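Local coordinates for putative DNA-binding protein (Salmonella choleraesuis, PDB 2HX0), which probably binds DNA and holds magnesium ions at histidine-lined sites within a trimer of identical chains, at residues Q29-Q34 with C112-T117; A37-N42 with G83-T88; A47-C52 with L120-L125; L92-S97 with G106-G111; T129-P134 with E142-S147. The protein carries 2 engineered substitutions. All coordinates share one frame; numbering follows the deposited sequence.

Interaction 1: residues Q29-Q34 with C112-T117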
# COMPACT_ATOMS: atom_id res chain seq x y z
N GLN A 29 9.54 -15.76 -13.18
CA GLN A 29 10.36 -14.56 -13.29
C GLN A 29 10.78 -14.05 -11.91
O GLN A 29 10.04 -14.17 -10.93
CB GLN A 29 9.63 -13.46 -14.06
CG GLN A 29 9.28 -13.84 -15.51
CD GLN A 29 8.75 -12.66 -16.30
OE1 GLN A 29 7.83 -11.96 -15.87
NE2 GLN A 29 9.31 -12.44 -17.49
N GLU A 30 11.98 -13.49 -11.85
CA GLU A 30 12.52 -12.94 -10.62
C GLU A 30 12.09 -11.47 -10.57
O GLU A 30 12.29 -10.72 -11.52
CB GLU A 30 14.04 -13.10 -10.62
CG GLU A 30 14.73 -12.82 -9.30
CD GLU A 30 14.95 -11.35 -9.07
OE1 GLU A 30 15.32 -10.65 -10.04
OE2 GLU A 30 14.77 -10.89 -7.92
N VAL A 31 11.49 -11.07 -9.45
CA VAL A 31 10.97 -9.71 -9.30
C VAL A 31 11.94 -8.54 -9.43
O VAL A 31 11.67 -7.60 -10.18
CB VAL A 31 10.20 -9.58 -7.96
CG1 VAL A 31 9.53 -8.21 -7.87
CG2 VAL A 31 9.15 -10.67 -7.88
N PHE A 32 13.05 -8.57 -8.70
CA PHE A 32 14.02 -7.48 -8.78
C PHE A 32 14.46 -7.21 -10.21
O PHE A 32 14.45 -6.06 -10.67
CB PHE A 32 15.25 -7.80 -7.93
CG PHE A 32 15.43 -6.90 -6.75
CD1 PHE A 32 14.55 -6.95 -5.67
CD2 PHE A 32 16.49 -6.00 -6.71
CE1 PHE A 32 14.74 -6.12 -4.55
CE2 PHE A 32 16.68 -5.16 -5.61
CZ PHE A 32 15.80 -5.23 -4.53
N SER A 33 14.86 -8.26 -10.92
CA SER A 33 15.32 -8.11 -12.29
C SER A 33 14.25 -7.56 -13.23
O SER A 33 14.54 -6.74 -14.10
CB SER A 33 15.86 -9.45 -12.82
OG SER A 33 14.86 -10.45 -12.83
N GLN A 34 13.01 -8.02 -13.06
CA GLN A 34 11.92 -7.54 -13.90
C GLN A 34 11.58 -6.08 -13.62
O GLN A 34 11.28 -5.33 -14.54
CB GLN A 34 10.67 -8.41 -13.71
CG GLN A 34 10.70 -9.72 -14.47
CD GLN A 34 10.91 -9.52 -15.97
OE1 GLN A 34 10.19 -8.75 -16.61
NE2 GLN A 34 11.89 -10.22 -16.52
N CYS A 112 13.33 -13.21 -5.31
CA CYS A 112 11.91 -13.49 -5.16
C CYS A 112 11.40 -13.90 -6.54
O CYS A 112 11.54 -13.15 -7.50
CB CYS A 112 11.16 -12.24 -4.69
SG CYS A 112 11.64 -11.70 -3.05
N THR A 113 10.81 -15.09 -6.64
CA THR A 113 10.31 -15.56 -7.92
C THR A 113 8.79 -15.69 -7.95
O THR A 113 8.18 -16.18 -7.00
CB THR A 113 10.94 -16.91 -8.31
OG1 THR A 113 10.61 -17.90 -7.34
CG2 THR A 113 12.46 -16.77 -8.39
N VAL A 114 8.19 -15.25 -9.05
CA VAL A 114 6.74 -15.30 -9.23
C VAL A 114 6.22 -16.73 -9.31
O VAL A 114 6.80 -17.59 -9.98
CB VAL A 114 6.34 -14.54 -10.52
CG1 VAL A 114 4.84 -14.60 -10.74
CG2 VAL A 114 6.80 -13.10 -10.42
N ARG A 115 5.10 -16.98 -8.63
CA ARG A 115 4.50 -18.31 -8.64
C ARG A 115 3.49 -18.39 -9.78
O ARG A 115 3.71 -19.11 -10.76
CB ARG A 115 3.83 -18.60 -7.30
CG ARG A 115 3.31 -20.02 -7.15
CD ARG A 115 3.33 -20.46 -5.69
NE ARG A 115 2.52 -19.60 -4.83
CZ ARG A 115 1.19 -19.62 -4.80
NH1 ARG A 115 0.52 -20.46 -5.57
NH2 ARG A 115 0.53 -18.80 -3.99
N THR A 116 2.40 -17.64 -9.67
CA THR A 116 1.39 -17.64 -10.72
C THR A 116 1.30 -16.28 -11.40
O THR A 116 1.03 -16.19 -12.60
CB THR A 116 -0.02 -18.00 -10.19
OG1 THR A 116 -0.45 -17.02 -9.24
CG2 THR A 116 -0.00 -19.37 -9.52
N THR A 117 1.55 -15.21 -10.65
CA THR A 117 1.47 -13.87 -11.22
C THR A 117 1.91 -12.80 -10.23
O THR A 117 1.99 -13.03 -9.03
CB THR A 117 -0.00 -13.55 -11.62
OG1 THR A 117 -0.05 -12.37 -12.44
CG2 THR A 117 -0.84 -13.28 -10.37
O HOH W 1 13.37 -10.14 -5.75
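Val31 and Cys112 meet backbone to backbone just where a loop winds up into a helix. Val31 N donates to Cys112 O over 2.9 Å, and Val114 N donates to Gln29 O, both bonds nearly straight; together they frame a single bridge between Glu30 and Thr113, a very short piece of sheet that ends as the helix begins. Within that frame Glu30 CA lies 3.3 Å from Cys112 O, a CA-H...O contact.

The side chain of Glu30 runs past Cys112 O before capping the helix. Its CB is 4.0 Å from Cys112 O, and CG, anti to the backbone N (chi1 -169°), comes to 3.7 Å from that same Cys112 O. A bend at chi2 then swings the carboxylate back over the start of the helix, where it acts as the N-cap. OE1 takes Ser33 N at 2.6 Å, on its syn side, while OE2 accepts Phe32 N from above the carboxylate plane. OE2 also receives a water that in turn accepts from Cys112 N, and it accepts from Gly111 N as well, so the cap is tied to residues 111-112, where the partner segment begins. Beside the polar cap, Val31 CG2 packs 4.1 Å from Cys112 CB and 4.2 Å from Val114 CG2.

The bridge thus fastens the first turn of helix 31-42 to the start of strand 113-124. Val31 rests on Leu56 of strand 47-56 and on Met108 of strand 103-108, while Cys112 reaches Leu94 of strand 89-97, which seats the helix start on the large antiparallel sheet.

Interaction 2: residues A37-N42 with G83-T88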
# COMPACT_ATOMS: atom_id res chain seq x y z
N ALA A 37 14.22 -4.02 -15.17
CA ALA A 37 14.07 -4.02 -16.62
C ALA A 37 13.00 -3.02 -17.04
O ALA A 37 13.14 -2.31 -18.03
CB ALA A 37 13.71 -5.41 -17.12
N PHE A 38 11.91 -2.97 -16.28
CA PHE A 38 10.82 -2.05 -16.58
C PHE A 38 11.28 -0.61 -16.38
O PHE A 38 10.93 0.28 -17.15
CB PHE A 38 9.62 -2.34 -15.68
CG PHE A 38 8.34 -1.72 -16.16
CD1 PHE A 38 7.61 -2.32 -17.18
CD2 PHE A 38 7.87 -0.54 -15.60
CE1 PHE A 38 6.42 -1.75 -17.65
CE2 PHE A 38 6.68 0.05 -16.06
CZ PHE A 38 5.96 -0.55 -17.08
N VAL A 39 12.05 -0.38 -15.33
CA VAL A 39 12.57 0.95 -15.06
C VAL A 39 13.48 1.40 -16.20
O VAL A 39 13.41 2.54 -16.65
CB VAL A 39 13.36 0.98 -13.74
CG1 VAL A 39 14.22 2.23 -13.66
CG2 VAL A 39 12.39 0.94 -12.58
N GLN A 40 14.32 0.49 -16.68
CA GLN A 40 15.23 0.80 -17.78
C GLN A 40 14.47 1.02 -19.07
O GLN A 40 14.76 1.96 -19.82
CB GLN A 40 16.25 -0.33 -17.96
CG GLN A 40 17.38 -0.31 -16.96
CD GLN A 40 18.24 0.94 -17.08
OE1 GLN A 40 18.69 1.29 -18.17
NE2 GLN A 40 18.49 1.60 -15.96
N GLN A 41 13.50 0.16 -19.35
CA GLN A 41 12.73 0.30 -20.57
C GLN A 41 12.03 1.64 -20.69
O GLN A 41 11.96 2.22 -21.77
CB GLN A 41 11.68 -0.81 -20.69
CG GLN A 41 10.73 -0.59 -21.85
CD GLN A 41 9.82 -1.76 -22.12
OE1 GLN A 41 8.95 -1.69 -22.99
NE2 GLN A 41 10.00 -2.85 -21.38
N ASN A 42 11.52 2.14 -19.57
CA ASN A 42 10.80 3.40 -19.56
C ASN A 42 11.60 4.57 -19.00
O ASN A 42 11.06 5.67 -18.85
CB ASN A 42 9.49 3.24 -18.79
CG ASN A 42 8.58 2.21 -19.42
OD1 ASN A 42 8.49 1.07 -18.97
ND2 ASN A 42 7.90 2.61 -20.49
N GLY A 83 7.64 0.79 -1.73
CA GLY A 83 8.94 1.39 -1.88
C GLY A 83 9.11 2.20 -3.14
O GLY A 83 8.21 2.30 -3.98
N THR A 84 10.30 2.77 -3.26
CA THR A 84 10.67 3.61 -4.38
C THR A 84 11.67 2.90 -5.27
O THR A 84 12.34 1.96 -4.85
CB THR A 84 11.31 4.90 -3.86
OG1 THR A 84 12.39 4.57 -2.96
CG2 THR A 84 10.29 5.74 -3.11
N LEU A 85 11.76 3.34 -6.52
CA LEU A 85 12.72 2.77 -7.43
C LEU A 85 12.99 3.75 -8.55
O LEU A 85 12.15 4.59 -8.87
CB LEU A 85 12.24 1.42 -7.98
CG LEU A 85 11.00 1.30 -8.87
CD1 LEU A 85 10.89 -0.13 -9.37
CD2 LEU A 85 9.75 1.70 -8.11
N GLU A 86 14.19 3.67 -9.11
CA GLU A 86 14.58 4.56 -10.18
C GLU A 86 15.71 3.93 -10.99
O GLU A 86 16.14 2.81 -10.70
CB GLU A 86 14.99 5.92 -9.62
CG GLU A 86 16.24 5.95 -8.74
CD GLU A 86 16.00 5.50 -7.31
OE1 GLU A 86 14.83 5.47 -6.85
OE2 GLU A 86 17.00 5.19 -6.62
N LEU A 87 16.19 4.64 -12.01
CA LEU A 87 17.24 4.11 -12.88
C LEU A 87 18.38 3.33 -12.24
O LEU A 87 18.68 2.22 -12.68
CB LEU A 87 17.84 5.23 -13.73
CG LEU A 87 17.07 5.63 -15.00
CD1 LEU A 87 17.95 6.53 -15.85
CD2 LEU A 87 16.69 4.39 -15.80
N THR A 88 19.01 3.87 -11.20
CA THR A 88 20.12 3.16 -10.57
C THR A 88 19.99 2.92 -9.08
O THR A 88 20.99 2.89 -8.36
CB THR A 88 21.46 3.88 -10.82
OG1 THR A 88 21.46 5.14 -10.14
CG2 THR A 88 21.67 4.11 -12.31
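Val39 carries the tight part of this contact, its two methyl groups dividing the work. CG1, placed anti to the backbone N (chi1 164°), presses against the peptide that joins Glu86 to Leu87, 3.5 Å from Leu87 N and equally near Glu86 C. CG2 turns to the sheet instead and meets Leu85 CD1 at 3.7 Å, the two side chains meeting at a slant. The valine therefore sits in the angle where the strand ends and the chain turns off, with one methyl on the strand's leucine and the other on the backbone just after it. Leu87 CD2 adds a third surface, 3.9 Å from Val39 CG1.

Towards the partly exposed side the fit becomes looser and more polar. Gln40 bends at chi2 (-64°), and its side chain crosses that of Leu87 at about a right angle, bringing NE2 3.3 Å from Leu87 CD2. The same NE2 gives a weak hydrogen bond to Leu87 O, with an N-H...O angle of just 126°; that carbonyl has a second weak donor in His36. The polar link between the segments is thus a single weak bond, at the partly exposed edge of the contact.

Glu86 CB points away from the helix, and its carboxylate forms a salt bridge with Arg132 of the separate two-stranded hairpin. Leu85 also touches Glu90 of strand 89-97, while Leu87 reaches Gln43 and Arg45 beyond the helix. Here helix 31-42 packs on the large antiparallel sheet of the PCC domain, with Val39 set against Leu85 and Leu87 at the end of strand 75-86.

Interaction 3: residues A47-C52 with L120-L125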
# COMPACT_ATOMS: atom_id res chain seq x y z
N ALA A 47 10.14 6.73 -9.34
CA ALA A 47 8.97 5.88 -9.26
C ALA A 47 8.75 5.25 -7.90
O ALA A 47 9.62 5.28 -7.03
CB ALA A 47 9.08 4.78 -10.34
N TRP A 48 7.55 4.69 -7.72
CA TRP A 48 7.21 4.02 -6.47
C TRP A 48 6.15 2.97 -6.79
O TRP A 48 5.48 3.06 -7.82
CB TRP A 48 6.70 5.03 -5.43
CG TRP A 48 5.22 5.33 -5.43
CD1 TRP A 48 4.27 4.77 -4.62
CD2 TRP A 48 4.54 6.30 -6.24
NE1 TRP A 48 3.04 5.33 -4.88
CE2 TRP A 48 3.18 6.27 -5.86
CE3 TRP A 48 4.95 7.19 -7.24
CZ2 TRP A 48 2.22 7.10 -6.46
CZ3 TRP A 48 4.00 8.01 -7.83
CH2 TRP A 48 2.65 7.96 -7.44
N ILE A 49 6.03 1.97 -5.93
CA ILE A 49 5.03 0.93 -6.16
C ILE A 49 3.70 1.45 -5.61
O ILE A 49 3.55 1.61 -4.39
CB ILE A 49 5.38 -0.37 -5.43
CG1 ILE A 49 6.82 -0.78 -5.75
CG2 ILE A 49 4.41 -1.47 -5.84
CD1 ILE A 49 7.17 -1.06 -7.24
N ALA A 50 2.76 1.72 -6.50
CA ALA A 50 1.46 2.25 -6.10
C ALA A 50 0.45 1.16 -5.77
O ALA A 50 -0.55 1.41 -5.11
CB ALA A 50 0.91 3.17 -7.19
N GLY A 51 0.70 -0.05 -6.25
CA GLY A 51 -0.20 -1.16 -5.99
C GLY A 51 0.44 -2.46 -6.41
O GLY A 51 1.15 -2.50 -7.41
N CYS A 52 0.20 -3.53 -5.66
CA CYS A 52 0.78 -4.82 -6.01
C CYS A 52 0.08 -5.99 -5.35
O CYS A 52 -0.27 -5.96 -4.17
CB CYS A 52 2.27 -4.85 -5.62
SG CYS A 52 3.12 -6.41 -6.00
N LEU A 120 1.22 -5.33 -10.91
CA LEU A 120 1.78 -4.10 -10.38
C LEU A 120 1.27 -2.83 -11.03
O LEU A 120 1.03 -2.79 -12.23
CB LEU A 120 3.30 -4.11 -10.55
CG LEU A 120 4.18 -5.12 -9.83
CD1 LEU A 120 5.34 -5.52 -10.73
CD2 LEU A 120 4.69 -4.51 -8.53
N VAL A 121 1.11 -1.80 -10.22
CA VAL A 121 0.76 -0.48 -10.73
C VAL A 121 1.92 0.36 -10.21
O VAL A 121 2.12 0.49 -9.00
CB VAL A 121 -0.56 0.07 -10.18
CG1 VAL A 121 -0.75 1.50 -10.66
CG2 VAL A 121 -1.70 -0.79 -10.66
N ILE A 122 2.72 0.88 -11.13
CA ILE A 122 3.88 1.68 -10.76
C ILE A 122 3.67 3.15 -11.11
O ILE A 122 3.27 3.47 -12.22
CB ILE A 122 5.14 1.16 -11.48
CG1 ILE A 122 5.42 -0.28 -11.04
CG2 ILE A 122 6.33 2.08 -11.20
CD1 ILE A 122 4.44 -1.32 -11.47
N GLY A 123 3.93 4.03 -10.15
CA GLY A 123 3.79 5.45 -10.40
C GLY A 123 5.14 6.07 -10.69
O GLY A 123 6.15 5.65 -10.13
N GLU A 124 5.16 7.05 -11.58
CA GLU A 124 6.38 7.78 -11.94
C GLU A 124 6.06 9.26 -11.75
O GLU A 124 4.99 9.72 -12.14
CB GLU A 124 6.77 7.51 -13.40
CG GLU A 124 7.75 8.53 -14.01
CD GLU A 124 9.19 8.37 -13.54
OE1 GLU A 124 9.44 7.73 -12.51
OE2 GLU A 124 10.10 8.91 -14.22
N LEU A 125 6.99 10.00 -11.15
CA LEU A 125 6.79 11.43 -10.91
C LEU A 125 7.67 12.20 -11.89
O LEU A 125 8.84 12.48 -11.61
CB LEU A 125 7.18 11.75 -9.46
CG LEU A 125 6.41 10.91 -8.44
CD1 LEU A 125 7.11 10.94 -7.08
CD2 LEU A 125 4.98 11.41 -8.34
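Trp48 and Gly123 fit closely across these strands. Gly123 leaves a hollow on its face of the sheet, and the six-membered ring of Trp48 lies across it: Gly123 CA is 3.9 Å from the ring centroid, over the face, a CH-pi contact. The indole gets there with CG held between the backbone N and the carbonyl carbon (chi1 89°), which folds the ring towards the opposite strand. Leu125 then fills in beside it, CD2 reaching Trp48 CZ3 at 3.6 Å with the two side chains at about a right angle.

The strands run antiparallel, and Trp48 and Gly123 exchange two backbone bonds, Trp48 N to Gly123 O being 2.9 Å. Two residues on, Ala50 and Gly51 both face Val121, a classic beta bulge: Val121 O accepts from Ala50 N in the carbonyl plane and, weakly, from Gly51 N. The extra residue shifts the register by one. Ala50 CB leans towards Val121 CG1, 4.2 Å away. All this lies in the large antiparallel sheet, where strand 113-124 is bordered by 47-56 on one side and 15-25 on the other.

On the other face, Ala47 CB is a small bump set 3.9 Å from Ile122 CG2. Farther along, Leu120 CD2 rests against both Cys52 SG (3.5 Å) and Ile49 CG2 (4.1 Å). Leu85 and Leu81 of strand 75-86 continue this apolar layer. On the tryptophan face lies the subunit boundary, where Trp48 NE1 donates to Ala50 O of the third subunit and its ring meets Phe20 of that same subunit.

Interaction 4: residues L92-S97 with G106-G111. With MG (magnesium ion), chain B.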
# COMPACT_ATOMS: atom_id res chain seq x y z
N LEU A 92 12.86 -1.27 -1.52
CA LEU A 92 11.58 -1.97 -1.47
C LEU A 92 11.44 -2.93 -0.30
O LEU A 92 12.38 -3.64 0.05
CB LEU A 92 11.39 -2.77 -2.77
CG LEU A 92 11.50 -1.94 -4.06
CD1 LEU A 92 11.66 -2.85 -5.27
CD2 LEU A 92 10.26 -1.08 -4.19
N HIS A 93 10.26 -2.93 0.31
CA HIS A 93 9.96 -3.82 1.43
C HIS A 93 8.84 -4.74 0.99
O HIS A 93 7.93 -4.33 0.27
CB HIS A 93 9.57 -3.02 2.67
CG HIS A 93 10.73 -2.36 3.34
ND1 HIS A 93 10.60 -1.60 4.48
CD2 HIS A 93 12.05 -2.37 3.04
CE1 HIS A 93 11.79 -1.17 4.86
NE2 HIS A 93 12.69 -1.62 4.01
N LEU A 94 8.90 -5.99 1.44
CA LEU A 94 7.91 -6.99 1.05
C LEU A 94 7.29 -7.72 2.23
O LEU A 94 7.97 -8.01 3.22
CB LEU A 94 8.58 -8.01 0.13
CG LEU A 94 7.84 -9.30 -0.25
CD1 LEU A 94 6.68 -9.00 -1.18
CD2 LEU A 94 8.82 -10.26 -0.93
N ALA A 95 6.00 -8.00 2.12
CA ALA A 95 5.27 -8.75 3.14
C ALA A 95 4.55 -9.89 2.41
O ALA A 95 3.83 -9.65 1.44
CB ALA A 95 4.26 -7.86 3.86
N VAL A 96 4.78 -11.12 2.85
CA VAL A 96 4.14 -12.28 2.24
C VAL A 96 3.38 -13.08 3.29
O VAL A 96 3.70 -13.02 4.47
CB VAL A 96 5.17 -13.23 1.57
CG1 VAL A 96 5.85 -12.53 0.40
CG2 VAL A 96 6.20 -13.68 2.59
N SER A 97 2.36 -13.81 2.85
CA SER A 97 1.57 -14.65 3.76
C SER A 97 1.69 -16.10 3.30
O SER A 97 1.86 -16.37 2.11
CB SER A 97 0.10 -14.22 3.76
OG SER A 97 -0.48 -14.33 2.47
N GLY A 106 10.10 -7.85 5.44
CA GLY A 106 11.47 -7.37 5.51
C GLY A 106 11.86 -6.59 4.28
O GLY A 106 11.03 -6.26 3.44
N HIS A 107 13.15 -6.28 4.19
CA HIS A 107 13.72 -5.55 3.07
C HIS A 107 13.80 -6.56 1.93
O HIS A 107 14.41 -7.62 2.08
CB HIS A 107 15.12 -5.06 3.47
CG HIS A 107 15.79 -4.20 2.44
ND1 HIS A 107 15.39 -2.92 2.16
CD2 HIS A 107 16.87 -4.44 1.67
CE1 HIS A 107 16.19 -2.40 1.25
NE2 HIS A 107 17.10 -3.30 0.93
N MSE A 108 13.18 -6.25 0.79
CA MSE A 108 13.21 -7.18 -0.34
C MSE A 108 14.58 -7.24 -0.99
O MSE A 108 15.21 -6.22 -1.23
CB MSE A 108 12.15 -6.78 -1.37
CG MSE A 108 12.02 -7.78 -2.50
SE MSE A 108 10.47 -7.43 -3.59
CE MSE A 108 11.30 -6.47 -5.03
N MSE A 109 15.02 -8.46 -1.28
CA MSE A 109 16.32 -8.69 -1.91
C MSE A 109 16.12 -9.46 -3.21
O MSE A 109 15.05 -10.01 -3.46
CB MSE A 109 17.22 -9.53 -0.99
CG MSE A 109 17.52 -8.91 0.36
SE MSE A 109 18.56 -7.30 0.19
CE MSE A 109 20.22 -8.06 -0.43
N PRO A 110 17.15 -9.51 -4.06
CA PRO A 110 17.01 -10.26 -5.31
C PRO A 110 16.81 -11.74 -4.99
O PRO A 110 17.43 -12.26 -4.06
CB PRO A 110 18.34 -10.00 -6.02
CG PRO A 110 18.71 -8.64 -5.54
CD PRO A 110 18.39 -8.72 -4.06
N GLY A 111 15.93 -12.40 -5.73
CA GLY A 111 15.69 -13.81 -5.47
C GLY A 111 14.23 -14.19 -5.29
O GLY A 111 13.91 -15.36 -5.11
MG MG B . 14.81 -1.08 3.84
O HOH W 2 15.18 -3.11 -1.65
O HOH W 3 14.90 0.57 5.73
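His93 and His107 pair across a beta hairpin, strands 89-97 and 103-108, and share a magnesium ion. They form an antiparallel non-hydrogen-bonded pair whose side chains diverge at CB, yet the rings come back together at the metal. Their planes stand at 79° and they meet rim to rim, with neither over the face of the other; His107 ND1 lies at the edge of the His93 ring, in its plane. His93 offers NE2 to magnesium at 2.2 Å, whereas His107 offers ND1, at a longer 2.6 Å. Different first torsions bring the diverging side chains back so that both rings reach the ion: His107 CG stands anti to its backbone N (chi1 -176°), while His93 CG is anti to its carbonyl carbon. His91 is the third histidine ligand, and a water completes the set of ligands modelled round the ion. On the far side of the His93 ring, ND1 donates to Val78 O of the third subunit, which fixes the ring's rotation and leaves NE2 for the metal.

Beside the metal site lies an apolar patch. Leu92 and Met108, a selenomethionine, run side by side in the same direction, Leu92 CD1 3.6 Å from Met108 CE. Leu94 CB in turn touches Met108 CB. Helix 31-42 packs on this patch, Phe32 on Met108 and Leu35 on Leu92.

The backbones are joined beside the metal: Leu94 and Gly106 exchange two bonds, and Met108 N donates to Leu92 O over 2.8 Å. A water bridges the strands, accepting from Leu92 N at 3.0 Å and donating to Met108 O.

Interaction 5: residues T129-P134 with E142-S147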
# COMPACT_ATOMS: atom_id res chain seq x y z
N THR A 129 13.30 13.70 -9.66
CA THR A 129 14.32 12.70 -9.93
C THR A 129 14.80 12.18 -8.59
O THR A 129 15.15 12.96 -7.70
CB THR A 129 15.53 13.28 -10.70
OG1 THR A 129 15.13 13.66 -12.02
CG2 THR A 129 16.64 12.24 -10.81
N PHE A 130 14.79 10.86 -8.44
CA PHE A 130 15.26 10.23 -7.21
C PHE A 130 16.70 9.79 -7.41
O PHE A 130 17.09 9.36 -8.50
CB PHE A 130 14.46 8.96 -6.86
CG PHE A 130 13.04 9.20 -6.44
CD1 PHE A 130 12.59 10.47 -6.09
CD2 PHE A 130 12.15 8.13 -6.38
CE1 PHE A 130 11.26 10.67 -5.68
CE2 PHE A 130 10.83 8.31 -5.96
CZ PHE A 130 10.38 9.59 -5.62
N SER A 131 17.49 9.88 -6.35
CA SER A 131 18.88 9.44 -6.37
C SER A 131 19.20 8.96 -4.97
O SER A 131 18.41 9.18 -4.04
CB SER A 131 19.83 10.57 -6.78
OG SER A 131 19.80 11.64 -5.86
N ARG A 132 20.33 8.29 -4.80
CA ARG A 132 20.74 7.80 -3.49
C ARG A 132 22.04 8.51 -3.16
O ARG A 132 23.07 8.27 -3.79
CB ARG A 132 20.93 6.28 -3.53
CG ARG A 132 19.72 5.52 -4.04
CD ARG A 132 18.54 5.57 -3.07
NE ARG A 132 17.29 5.21 -3.73
CZ ARG A 132 16.13 5.00 -3.11
NH1 ARG A 132 16.06 5.09 -1.78
NH2 ARG A 132 15.05 4.70 -3.81
N GLN A 133 21.98 9.40 -2.17
CA GLN A 133 23.14 10.17 -1.77
C GLN A 133 23.49 9.87 -0.32
O GLN A 133 22.60 9.64 0.50
CB GLN A 133 22.85 11.67 -1.92
CG GLN A 133 22.28 12.05 -3.27
CD GLN A 133 23.28 11.92 -4.40
OE1 GLN A 133 22.93 12.05 -5.57
NE2 GLN A 133 24.54 11.67 -4.06
N PRO A 134 24.78 9.87 0.02
CA PRO A 134 25.18 9.58 1.40
C PRO A 134 24.63 10.55 2.43
O PRO A 134 24.73 11.77 2.29
CB PRO A 134 26.71 9.60 1.32
CG PRO A 134 26.99 10.55 0.20
CD PRO A 134 25.96 10.16 -0.82
N GLU A 142 20.94 7.52 1.19
CA GLU A 142 19.50 7.66 1.38
C GLU A 142 18.83 8.39 0.22
O GLU A 142 19.50 9.01 -0.60
CB GLU A 142 19.22 8.40 2.68
CG GLU A 142 19.87 7.78 3.91
CD GLU A 142 19.27 6.44 4.29
OE1 GLU A 142 18.30 6.01 3.63
OE2 GLU A 142 19.78 5.80 5.24
N LEU A 143 17.51 8.32 0.18
CA LEU A 143 16.75 8.97 -0.88
C LEU A 143 16.94 10.47 -0.95
O LEU A 143 16.78 11.19 0.04
CB LEU A 143 15.26 8.65 -0.71
CG LEU A 143 14.33 9.27 -1.76
CD1 LEU A 143 14.64 8.69 -3.14
CD2 LEU A 143 12.89 9.00 -1.38
N HIS A 144 17.28 10.95 -2.14
CA HIS A 144 17.47 12.37 -2.39
C HIS A 144 16.48 12.72 -3.50
O HIS A 144 16.41 12.02 -4.51
CB HIS A 144 18.90 12.65 -2.85
CG HIS A 144 19.14 14.08 -3.24
ND1 HIS A 144 18.91 15.13 -2.38
CD2 HIS A 144 19.58 14.62 -4.40
CE1 HIS A 144 19.20 16.27 -3.00
NE2 HIS A 144 19.60 15.99 -4.22
N ILE A 145 15.72 13.79 -3.30
CA ILE A 145 14.72 14.21 -4.28
C ILE A 145 15.05 15.57 -4.86
O ILE A 145 15.21 16.54 -4.12
CB ILE A 145 13.33 14.29 -3.63
CG1 ILE A 145 13.02 12.99 -2.90
CG2 ILE A 145 12.28 14.56 -4.69
CD1 ILE A 145 13.63 12.88 -1.51
N SER A 146 15.14 15.65 -6.18
CA SER A 146 15.43 16.91 -6.85
C SER A 146 14.53 17.10 -8.07
O SER A 146 13.83 16.18 -8.49
CB SER A 146 16.90 16.94 -7.28
OG SER A 146 17.19 15.86 -8.15
N SER A 147 14.55 18.31 -8.64
CA SER A 147 13.74 18.60 -9.81
C SER A 147 14.26 17.86 -11.03
O SER A 147 15.47 17.69 -11.20
CB SER A 147 13.75 20.11 -10.09
OG SER A 147 13.08 20.40 -11.31
O HOH W 4 17.87 13.41 -7.00
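Strands 129-134 and 142-147 pair as a regular antiparallel hairpin, with Thr129-Ser146, Ser131-His144 and Gln133-Glu142 each exchanging two backbone hydrogen bonds. The face carrying Phe130, Arg132, Leu143 and Ile145 is mostly apolar. Leu143 CD1 meets two flat groups: it is 4.2 Å from the Phe130 ring centroid, an off-centre CH-pi contact, and covers one face of the Arg132 guanidinium, over its centre. Ile145 runs alongside Phe130, Ile145 CG1 to Phe130 CE1 at 4.0 Å. With Arg132 CG anti to the carbonyl carbon (chi1 -55°) and the chain bent at chi2, the guanidinium folds back over the leucine.

The other face is polar. Ser131 OG meets the His144 ring at its edge, in plane, 3.3 Å from His144 CD2, while Gln133 CG packs 3.5 Å from His144 CB. A water joins Thr129 O, Ser131 OG and Ser146 OG.

Backed by leucine, the arginine has its nitrogens shared out: NE pairs with Glu86, NH2 with Thr84, and NH1 with Glu119 of the third subunit. Two carboxylates round one guanidinium would be expected to keep it charged, so this hairpin is held to the large sheet of its own chain and to a neighbouring subunit through ionic bonds.

Overall arrangement
Interactions 2, 3 and 4 are buried, whereas 1 and 5 lie farther from the centre of the chain and are partly exposed. Interactions 1 and 2 set the two ends of helix 31-42 on the main sheet, the first through backbone bonds and a capping carboxylate, the second mainly through methyl packing. Interactions 1 and 3 share strand 113-124. Interaction 3 is joined directly to interaction 2, since strand 75-86 bonds to strand 47-56, and is largely apolar; interaction 4, in the same sheet, adds metal chemistry. Interaction 5 belongs to a separate hairpin, linked to interaction 2 by a salt bridge; one face mixes apolar side chains with a salt-bridged arginine, the other is polar.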